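Hydrogenase 3 maturation protease (Escherichia coli, PDB 2E85) cleaves a 32-residue peptide from the C-terminus of the precursor of HycE, the large subunit of hydrogenase 3, during maturation of that enzyme. Local coordinates at residues A32-W37 and V138-E143; A45-I50 and M89-N94. The protein carries 1 engineered substitution. All blocks are in the same frame, centred on the assembly; numbering follows the deposited sequence.

Contact 1: A32-W37 and V138-E143. With CA (calcium ion), chain H.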
loop_
_atom_site.group_PDB
_atom_site.type_symbol
_atom_site.label_atom_id
_atom_site.label_comp_id
_atom_site.label_asym_id
_atom_site.label_seq_id
_atom_site.Cartn_x
_atom_site.Cartn_y
_atom_site.Cartn_z
ATOM N N ALA B 32 1.448 26.895 -15.255
ATOM C CA ALA B 32 1.373 28.122 -14.475
ATOM C C ALA B 32 1.406 27.760 -12.982
ATOM O O ALA B 32 0.358 27.594 -12.359
ATOM C CB ALA B 32 0.118 28.923 -14.831
ATOM N N PRO B 33 2.608 27.600 -12.418
ATOM C CA PRO B 33 2.723 27.220 -11.001
ATOM C C PRO B 33 1.997 28.123 -10.020
ATOM O O PRO B 33 1.958 29.345 -10.193
ATOM C CB PRO B 33 4.237 27.255 -10.752
ATOM C CG PRO B 33 4.816 26.901 -12.105
ATOM C CD PRO B 33 3.934 27.666 -13.066
ATOM N N LYS B 34 1.422 27.495 -9.000
ATOM C CA LYS B 34 0.770 28.197 -7.915
ATOM C C LYS B 34 1.358 27.762 -6.582
ATOM O O LYS B 34 1.517 26.560 -6.331
ATOM C CB LYS B 34 -0.736 27.950 -7.956
ATOM C CG LYS B 34 -1.443 28.625 -9.154
ATOM C CD LYS B 34 -1.599 30.148 -8.967
ATOM C CE LYS B 34 -2.364 30.803 -10.126
ATOM N NZ LYS B 34 -2.610 32.247 -9.882
ATOM N N GLY B 35 1.673 28.733 -5.729
ATOM C CA GLY B 35 2.177 28.428 -4.390
ATOM C C GLY B 35 3.557 27.813 -4.416
ATOM O O GLY B 35 4.327 28.018 -5.375
ATOM N N ASN B 36 3.887 27.075 -3.354
ATOM C CA ASN B 36 5.228 26.492 -3.230
ATOM C C ASN B 36 5.215 24.992 -3.499
ATOM O O ASN B 36 6.182 24.304 -3.238
ATOM C CB ASN B 36 5.821 26.782 -1.834
ATOM C CG ASN B 36 6.020 28.268 -1.583
ATOM O OD1 ASN B 36 5.618 28.800 -0.530
ATOM N ND2 ASN B 36 6.619 28.950 -2.537
ATOM N N TRP B 37 4.123 24.493 -4.067
ATOM C CA TRP B 37 3.918 23.042 -4.186
ATOM C C TRP B 37 4.886 22.402 -5.179
ATOM O O TRP B 37 5.047 22.892 -6.302
ATOM C CB TRP B 37 2.479 22.752 -4.646
ATOM C CG TRP B 37 1.420 23.347 -3.705
ATOM C CD1 TRP B 37 0.820 24.584 -3.816
ATOM C CD2 TRP B 37 0.866 22.735 -2.534
ATOM N NE1 TRP B 37 -0.058 24.775 -2.777
ATOM C CE2 TRP B 37 -0.058 23.661 -1.978
ATOM C CE3 TRP B 37 1.066 21.500 -1.886
ATOM C CZ2 TRP B 37 -0.805 23.381 -0.802
ATOM C CZ3 TRP B 37 0.339 21.227 -0.722
ATOM C CH2 TRP B 37 -0.586 22.154 -0.203
ATOM N N VAL B 138 -9.835 24.326 -7.306
ATOM C CA VAL B 138 -8.779 23.826 -6.447
ATOM C C VAL B 138 -7.462 24.531 -6.831
ATOM O O VAL B 138 -6.706 24.960 -5.979
ATOM C CB VAL B 138 -8.678 22.273 -6.525
ATOM C CG1 VAL B 138 -7.495 21.788 -5.733
ATOM C CG2 VAL B 138 -9.955 21.614 -5.955
ATOM N N TYR B 139 -7.238 24.678 -8.127
ATOM C CA TYR B 139 -6.008 25.281 -8.638
ATOM C C TYR B 139 -5.847 26.696 -8.115
ATOM O O TYR B 139 -4.765 27.077 -7.710
ATOM C CB TYR B 139 -6.006 25.246 -10.170
ATOM C CG TYR B 139 -4.945 26.079 -10.833
ATOM C CD1 TYR B 139 -3.609 25.640 -10.882
ATOM C CD2 TYR B 139 -5.276 27.297 -11.433
ATOM C CE1 TYR B 139 -2.637 26.395 -11.505
ATOM C CE2 TYR B 139 -4.323 28.071 -12.025
ATOM C CZ TYR B 139 -3.004 27.613 -12.070
ATOM O OH TYR B 139 -2.037 28.377 -12.679
ATOM N N GLN B 140 -6.954 27.433 -8.080
ATOM C CA GLN B 140 -6.953 28.818 -7.638
ATOM C C GLN B 140 -6.814 28.947 -6.131
ATOM O O GLN B 140 -6.604 30.048 -5.620
ATOM C CB GLN B 140 -8.209 29.524 -8.138
ATOM C CG GLN B 140 -8.173 29.685 -9.652
ATOM C CD GLN B 140 -7.143 30.702 -10.186
ATOM O OE1 GLN B 140 -6.524 31.455 -9.429
ATOM N NE2 GLN B 140 -6.989 30.739 -11.508
ATOM N N ARG B 141 -6.924 27.840 -5.413
ATOM C CA ARG B 141 -6.721 27.930 -3.968
ATOM C C ARG B 141 -5.333 27.504 -3.558
ATOM O O ARG B 141 -4.976 27.632 -2.399
ATOM C CB ARG B 141 -7.795 27.174 -3.196
ATOM C CG ARG B 141 -9.136 27.833 -3.491
ATOM C CD ARG B 141 -10.065 27.968 -2.355
ATOM N NE ARG B 141 -11.382 28.086 -2.940
ATOM C CZ ARG B 141 -12.471 27.566 -2.412
ATOM N NH1 ARG B 141 -12.383 26.952 -1.236
ATOM N NH2 ARG B 141 -13.639 27.686 -3.044
ATOM N N LEU B 142 -4.552 26.988 -4.508
ATOM C CA LEU B 142 -3.196 26.483 -4.169
ATOM C C LEU B 142 -2.266 27.585 -3.642
ATOM O O LEU B 142 -1.467 27.364 -2.733
ATOM C CB LEU B 142 -2.552 25.770 -5.361
ATOM C CG LEU B 142 -3.142 24.447 -5.811
ATOM C CD1 LEU B 142 -2.460 23.937 -7.079
ATOM C CD2 LEU B 142 -3.091 23.352 -4.703
ATOM N N GLU B 143 -2.377 28.777 -4.217
ATOM C CA GLU B 143 -1.526 29.855 -3.760
ATOM C C GLU B 143 -2.032 30.353 -2.411
ATOM O O GLU B 143 -3.200 30.694 -2.265
ATOM C CB GLU B 143 -1.517 30.978 -4.773
ATOM C CG GLU B 143 -0.848 32.227 -4.229
ATOM C CD GLU B 143 -0.827 33.314 -5.248
ATOM O OE1 GLU B 143 -0.440 33.023 -6.403
ATOM O OE2 GLU B 143 -1.195 34.461 -4.899
HETATM CA CA CA H . -0.491 35.230 -7.344
HETATM O O HOH W 1 -4.567 31.874 -7.421
HETATM O O HOH W 2 -4.569 33.095 -11.501
HETATM O O HOH W 3 -2.707 34.581 -7.721
HETATM O O HOH W 4 -0.138 33.653 -9.537
HETATM O O HOH W 5 1.440 31.373 -6.512
HETATM O O HOH W 6 1.363 35.825 -7.773
HETATM O O HOH W 7 -1.289 36.515 -9.183
HETATM O O HOH W 8 -1.122 37.327 -6.288
#
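G35 and E143 bring the two backbones nearest, their CA atoms 4.0 Å apart, where the loop between helix 21-31 and strand 38-43 passes the end of helix 129-141. The hydroxyl of Y139 gives a short bond of 2.5 Å from OH to A32 O, the acceptor lying in the ring plane at the phenol edge. W37 NE1 reaches L142 O at 2.9 Å; the nearly straight N-H (166°) stays in the indole plane, though the donor is tilted 35° from the carbonyl plane. The same leucine lays CD2 over one indole face, 4.1 Å from the centroid of the five-membered ring, a CH-pi contact. K34 runs between these two anchors. Its CB rests on L142 CB, and the bend at chi2 (-75°) carries the chain across Y139 at about a right angle, CG lying 3.5 Å from CE1 of that ring. NZ then meets water rather than a carboxylate: one molecule links it to Q140 O and OE1, and another, 2.9 Å from NZ, also coordinates a calcium ion bound by both oxygens of E143 and five waters. Q140 NE2 is hydrogen-bonded to E136. The nearby positive charges probably favour ionised E143, whose OE1 also takes a water-mediated link from G35 N, while directional bonds to backbone oxygens join the loop to the helix end.

Contact 2: A45-I50 and M89-N94. With CA (calcium ion), chain E.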
loop_
_atom_site.group_PDB
_atom_site.type_symbol
_atom_site.label_atom_id
_atom_site.label_comp_id
_atom_site.label_asym_id
_atom_site.label_seq_id
_atom_site.Cartn_x
_atom_site.Cartn_y
_atom_site.Cartn_z
ATOM N N ALA B 45 -2.149 4.996 -9.762
ATOM C CA ALA B 45 -1.903 4.369 -8.457
ATOM C C ALA B 45 -0.986 5.251 -7.653
ATOM O O ALA B 45 0.058 5.644 -8.159
ATOM C CB ALA B 45 -1.224 3.024 -8.642
ATOM N N PRO B 46 -1.365 5.562 -6.396
ATOM C CA PRO B 46 -0.443 6.291 -5.513
ATOM C C PRO B 46 0.710 5.439 -4.929
ATOM O O PRO B 46 1.720 6.009 -4.473
ATOM C CB PRO B 46 -1.368 6.788 -4.394
ATOM C CG PRO B 46 -2.437 5.718 -4.327
ATOM C CD PRO B 46 -2.687 5.352 -5.769
ATOM N N GLU B 47 0.567 4.108 -4.921
ATOM C CA GLU B 47 1.572 3.224 -4.286
ATOM C C GLU B 47 3.000 3.502 -4.707
ATOM O O GLU B 47 3.898 3.554 -3.856
ATOM C CB GLU B 47 1.272 1.734 -4.490
ATOM C CG GLU B 47 0.143 1.251 -3.646
ATOM C CD GLU B 47 -1.180 1.305 -4.377
ATOM O OE1 GLU B 47 -1.434 2.286 -5.149
ATOM O OE2 GLU B 47 -1.973 0.369 -4.129
ATOM N N ASN B 48 3.213 3.685 -6.005
ATOM C CA ASN B 48 4.570 3.849 -6.523
ATOM C C ASN B 48 5.068 5.305 -6.460
ATOM O O ASN B 48 6.142 5.629 -6.974
ATOM C CB ASN B 48 4.656 3.284 -7.946
ATOM C CG ASN B 48 3.919 4.133 -8.965
ATOM O OD1 ASN B 48 2.955 4.812 -8.636
ATOM N ND2 ASN B 48 4.387 4.104 -10.222
ATOM N N ASP B 49 4.305 6.168 -5.791
ATOM C CA ASP B 49 4.670 7.584 -5.654
ATOM C C ASP B 49 5.184 7.852 -4.239
ATOM O O ASP B 49 5.707 8.930 -3.941
ATOM C CB ASP B 49 3.472 8.507 -5.966
ATOM C CG ASP B 49 2.830 8.206 -7.341
ATOM O OD1 ASP B 49 3.571 8.047 -8.340
ATOM O OD2 ASP B 49 1.584 8.094 -7.410
ATOM N N ILE B 50 5.007 6.862 -3.367
ATOM C CA ILE B 50 5.311 7.035 -1.938
ATOM C C ILE B 50 6.793 7.306 -1.661
ATOM O O ILE B 50 7.142 8.239 -0.897
ATOM C CB ILE B 50 4.811 5.824 -1.111
ATOM C CG1 ILE B 50 3.285 5.726 -1.193
ATOM C CG2 ILE B 50 5.264 5.946 0.336
ATOM C CD1 ILE B 50 2.460 6.929 -0.656
ATOM N N MET B 89 -12.300 2.935 1.130
ATOM C CA MET B 89 -11.734 3.480 -0.114
ATOM C C MET B 89 -10.481 2.664 -0.478
ATOM O O MET B 89 -9.611 2.435 0.378
ATOM C CB MET B 89 -11.371 4.957 0.043
ATOM C CG MET B 89 -12.564 5.884 0.221
ATOM S SD MET B 89 -12.183 7.671 0.216
ATOM C CE MET B 89 -10.945 7.723 -0.954
ATOM N N MET B 90 -10.419 2.234 -1.736
ATOM C CA MET B 90 -9.316 1.393 -2.248
ATOM C C MET B 90 -8.504 2.053 -3.361
ATOM O O MET B 90 -9.002 2.866 -4.136
ATOM C CB MET B 90 -9.863 0.048 -2.764
ATOM C CG MET B 90 -10.788 -0.715 -1.823
ATOM S SD MET B 90 -9.861 -1.472 -0.449
ATOM C CE MET B 90 -10.503 -0.647 0.935
ATOM N N THR B 91 -7.227 1.706 -3.445
ATOM C CA THR B 91 -6.458 2.076 -4.630
ATOM C C THR B 91 -6.841 1.129 -5.764
ATOM O O THR B 91 -7.575 0.165 -5.551
ATOM C CB THR B 91 -4.929 1.969 -4.384
ATOM O OG1 THR B 91 -4.554 0.595 -4.255
ATOM C CG2 THR B 91 -4.522 2.713 -3.097
ATOM N N THR B 92 -6.304 1.398 -6.956
ATOM C CA THR B 92 -6.543 0.541 -8.122
ATOM C C THR B 92 -6.023 -0.894 -7.890
ATOM O O THR B 92 -6.426 -1.834 -8.592
ATOM C CB THR B 92 -5.957 1.146 -9.423
ATOM O OG1 THR B 92 -6.382 0.360 -10.550
ATOM C CG2 THR B 92 -4.440 1.185 -9.375
ATOM N N HIS B 93 -5.160 -1.060 -6.883
ATOM C CA HIS B 93 -4.560 -2.375 -6.594
ATOM C C HIS B 93 -5.254 -3.062 -5.431
ATOM O O HIS B 93 -4.766 -4.068 -4.884
ATOM C CB HIS B 93 -3.051 -2.235 -6.322
ATOM C CG HIS B 93 -2.297 -1.658 -7.478
ATOM N ND1 HIS B 93 -2.306 -2.244 -8.726
ATOM C CD2 HIS B 93 -1.518 -0.553 -7.581
ATOM C CE1 HIS B 93 -1.575 -1.519 -9.555
ATOM N NE2 HIS B 93 -1.084 -0.490 -8.887
ATOM N N ASN B 94 -6.390 -2.482 -5.036
ATOM C CA ASN B 94 -7.145 -2.932 -3.875
ATOM C C ASN B 94 -6.391 -2.881 -2.552
ATOM O O ASN B 94 -6.659 -3.663 -1.645
ATOM C CB ASN B 94 -7.801 -4.295 -4.099
ATOM C CG ASN B 94 -9.081 -4.185 -4.937
ATOM O OD1 ASN B 94 -9.346 -5.006 -5.802
ATOM N ND2 ASN B 94 -9.870 -3.160 -4.674
HETATM CA CA CA E . 1.722 6.526 -9.399
HETATM O O HOH W 9 0.655 5.053 -11.064
HETATM O O HOH W 10 3.286 6.770 -11.326
#
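The hydrogen bonding centres on T91 and E47, whose side chains come from opposite directions. T91 OG1 donates to E47 OE2 at 2.6 Å, meeting the oxygen on its syn side, 22° out of the carboxylate plane. The same hydroxyl oxygen accepts from H93 N at 3.2 Å, closing an ST turn, and from the backbone N of M95. A chi1 of 70° sets OG1 between its own backbone N and carbonyl carbon, where it can serve all three partners. E47 bends at chi2 to reach it; the other carboxylate oxygen, OE1, is buried with no partner in the model.

These loops belong to the alpha/beta fold of the peptidase A31 family: 45-50 follows strand 38-43 at an outer side of the sheet, and 89-94 precedes helix 97-108. H93 probably binds nickel, together with D19 and D65, as in related proteases; the P46 side chain lies about 6 Å from that of D65, and the T92 side chain about 8 Å from that of D19.

Apolar and ring contacts lie alongside the hydrogen bond. A45 CB lies 3.5 Å from H93 NE2 and also touches T92 CG2, which in turn sits over the centre of one face of the H93 imidazole. The E47 carboxyl carbon lies at the edge of that ring, with the two planes 66° apart. P46 CG packs against T91 CG2, and L100 of helix 97-108 touches both residues. H93 also stacks on H93 of the second subunit.

Metal coordination involves 45-50 alone of the two segments. A45 O binds calcium at 2.3 Å, N48 OD1 does so at 2.2 Å, and D49 uses both carboxylate oxygens; G42 O and two waters complete the site, one of them accepting from A45 N and the other from N48 ND2.

How the contacts relate
Strand 38-43, one of the two outermost in the sheet of this chain, links contacts 1 and 2: 32-37 leads into it and 45-50 follows it. Contact 2 lies between the segments of contact 1 along the chain, in the order 32-37, 45-50, 89-94, 138-143, yet their centres are 24 Å apart on opposite sides of the chain's centre, and their nearest atoms remain about 14 Å apart. Contact 1 brings the end of helix 129-141 to the loop before this strand, far from the annotated sites; contact 2 joins the loop after it to the one preceding helix 97-108, beside the presumed nickel-binding residues and the second subunit.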